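Local coordinates for protein ORF14 (Streptomyces clavuligerus, PDB 2WPW) that probably transfers acyl groups as a tandem GCN5-related N-acetyltransferase that binds acetyl-CoA, at residues 180-185 with 238-243. Numbering follows the deposited sequence.
Sequences YSLVTW and TGAVHD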
loop_
_atom_site.group_PDB
_atom_site.type_symbol
_atom_site.label_atom_id
_atom_site.label_comp_id
_atom_site.label_asym_id
_atom_site.label_seq_id
_atom_site.Cartn_x
_atom_site.Cartn_y
_atom_site.Cartn_z
ATOM N N TYR A 180 0.914 23.483 -22.345
ATOM C CA TYR A 180 1.056 22.106 -21.838
ATOM C C TYR A 180 0.255 21.128 -22.707
ATOM O O TYR A 180 -0.743 21.530 -23.267
ATOM C CB TYR A 180 0.533 22.048 -20.374
ATOM C CG TYR A 180 1.349 22.875 -19.387
ATOM C CD1 TYR A 180 1.107 24.237 -19.200
ATOM C CD2 TYR A 180 2.373 22.299 -18.677
ATOM C CE1 TYR A 180 1.873 24.989 -18.327
ATOM C CE2 TYR A 180 3.126 23.010 -17.825
ATOM C CZ TYR A 180 2.890 24.359 -17.632
ATOM O OH TYR A 180 3.701 25.021 -16.704
ATOM N N SER A 181 0.663 19.851 -22.774
ATOM C CA SER A 181 -0.092 18.753 -23.415
ATOM C C SER A 181 -0.229 17.561 -22.465
ATOM O O SER A 181 0.588 17.398 -21.554
ATOM C CB SER A 181 0.671 18.201 -24.616
ATOM O OG SER A 181 1.121 19.221 -25.439
ATOM N N LEU A 182 -1.177 16.670 -22.674
ATOM C CA LEU A 182 -1.193 15.494 -21.801
ATOM C C LEU A 182 -0.570 14.295 -22.479
ATOM O O LEU A 182 -0.605 14.186 -23.698
ATOM C CB LEU A 182 -2.607 15.155 -21.406
ATOM C CG LEU A 182 -3.222 16.328 -20.659
ATOM C CD1 LEU A 182 -4.723 16.092 -20.225
ATOM C CD2 LEU A 182 -2.293 16.619 -19.491
ATOM N N VAL A 183 -0.001 13.387 -21.703
ATOM C CA VAL A 183 0.467 12.079 -22.241
ATOM C C VAL A 183 -0.011 10.966 -21.269
ATOM O O VAL A 183 -0.358 11.262 -20.138
ATOM C CB VAL A 183 1.969 12.021 -22.307
ATOM C CG1 VAL A 183 2.488 13.082 -23.231
ATOM C CG2 VAL A 183 2.533 12.258 -20.898
ATOM N N THR A 184 -0.033 9.710 -21.730
ATOM C CA THR A 184 -0.398 8.576 -20.891
ATOM C C THR A 184 0.516 7.401 -21.114
ATOM O O THR A 184 1.093 7.243 -22.162
ATOM C CB THR A 184 -1.806 8.153 -21.122
ATOM O OG1 THR A 184 -1.932 7.769 -22.478
ATOM C CG2 THR A 184 -2.692 9.318 -20.967
ATOM N N TRP A 185 0.658 6.581 -20.084
ATOM C CA TRP A 185 1.319 5.296 -20.207
ATOM C C TRP A 185 0.705 4.282 -19.207
ATOM O O TRP A 185 -0.156 4.650 -18.392
ATOM C CB TRP A 185 2.818 5.490 -20.025
ATOM C CG TRP A 185 3.289 5.976 -18.692
ATOM C CD1 TRP A 185 3.570 5.218 -17.587
ATOM C CD2 TRP A 185 3.615 7.336 -18.331
ATOM N NE1 TRP A 185 4.050 6.023 -16.549
ATOM C CE2 TRP A 185 4.095 7.316 -16.980
ATOM C CE3 TRP A 185 3.573 8.566 -19.025
ATOM C CZ2 TRP A 185 4.523 8.465 -16.311
ATOM C CZ3 TRP A 185 3.973 9.715 -18.355
ATOM C CH2 TRP A 185 4.433 9.652 -16.981
ATOM N N THR A 238 -1.129 9.467 -16.136
ATOM C CA THR A 238 -1.319 10.518 -17.105
ATOM C C THR A 238 -0.203 11.470 -16.826
ATOM O O THR A 238 0.098 11.756 -15.667
ATOM C CB THR A 238 -2.694 11.179 -16.945
ATOM O OG1 THR A 238 -3.690 10.228 -17.301
ATOM C CG2 THR A 238 -2.870 12.365 -17.887
ATOM N N GLY A 239 0.455 11.944 -17.863
ATOM C CA GLY A 239 1.483 12.975 -17.667
ATOM C C GLY A 239 1.128 14.358 -18.216
ATOM O O GLY A 239 0.406 14.471 -19.206
ATOM N N ALA A 240 1.634 15.423 -17.585
ATOM C CA ALA A 240 1.519 16.754 -18.208
ATOM C C ALA A 240 2.881 17.263 -18.737
ATOM O O ALA A 240 3.844 17.366 -17.988
ATOM C CB ALA A 240 0.863 17.741 -17.267
ATOM N N VAL A 241 2.959 17.551 -20.032
ATOM C CA VAL A 241 4.242 18.007 -20.629
ATOM C C VAL A 241 4.222 19.493 -20.952
ATOM O O VAL A 241 3.222 20.029 -21.465
ATOM C CB VAL A 241 4.667 17.228 -21.910
ATOM C CG1 VAL A 241 5.939 17.825 -22.488
ATOM C CG2 VAL A 241 4.906 15.730 -21.638
ATOM N N HIS A 242 5.301 20.183 -20.616
ATOM C CA HIS A 242 5.434 21.619 -21.035
ATOM C C HIS A 242 6.009 21.713 -22.439
ATOM O O HIS A 242 7.168 21.382 -22.633
ATOM C CB HIS A 242 6.367 22.378 -20.092
ATOM C CG HIS A 242 6.452 23.835 -20.382
ATOM N ND1 HIS A 242 7.621 24.443 -20.796
ATOM C CD2 HIS A 242 5.511 24.807 -20.340
ATOM C CE1 HIS A 242 7.402 25.737 -20.981
ATOM N NE2 HIS A 242 6.127 25.983 -20.716
ATOM N N ASP A 243 5.212 22.159 -23.396
ATOM C CA ASP A 243 5.535 21.963 -24.820
ATOM C C ASP A 243 6.833 22.630 -25.267
ATOM O O ASP A 243 7.705 21.990 -25.881
ATOM C CB ASP A 243 4.362 22.421 -25.702
ATOM C CG ASP A 243 3.105 21.504 -25.563
ATOM O OD1 ASP A 243 1.968 22.042 -25.582
ATOM O OD2 ASP A 243 3.251 20.253 -25.453
#
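Edge strand 180-185 of the second GNAT-like half of this tandem protein pairs antiparallel with strand 234-242, beginning where Tyr180 lies against His242. Ser181 and Val241 form one hydrogen-bonded pair: Ser181 N to Val241 O is 2.9 Å, and the return bond from Val241 N to Ser181 O is nearly straight at 175°. Val183 and Gly239 form the next such pair, with Val183 N to Gly239 O at 2.8 Å. Tyr180, Leu182, Ala240 and Thr238 share the face that packs under helix 280-295. There His242 CD2 sits over one face of the Tyr180 ring, 3.8 Å from Tyr180 CZ and offset toward the rim, while the two ring planes meet at 59°. His242 CG runs anti to its own backbone N (chi1 -175°), which swings the imidazole across the phenol and brings CD2 over the ring. Tyr180 OH is hydrogen-bonded to His275 and His242 ND1 to Thr245. An alanine in place of Tyr180 would probably leave His275 without its phenol partner and take away the ring face that His242 CD2 rests on. On the other face, Val183 CG1 meets Val241 CG2 at 3.9 Å, and Tyr193 of helix 191-199 touches both valines. Helices thus pack on both faces of this antiparallel strand pair, at the N-terminal margin of a GNAT-type alpha/beta fold.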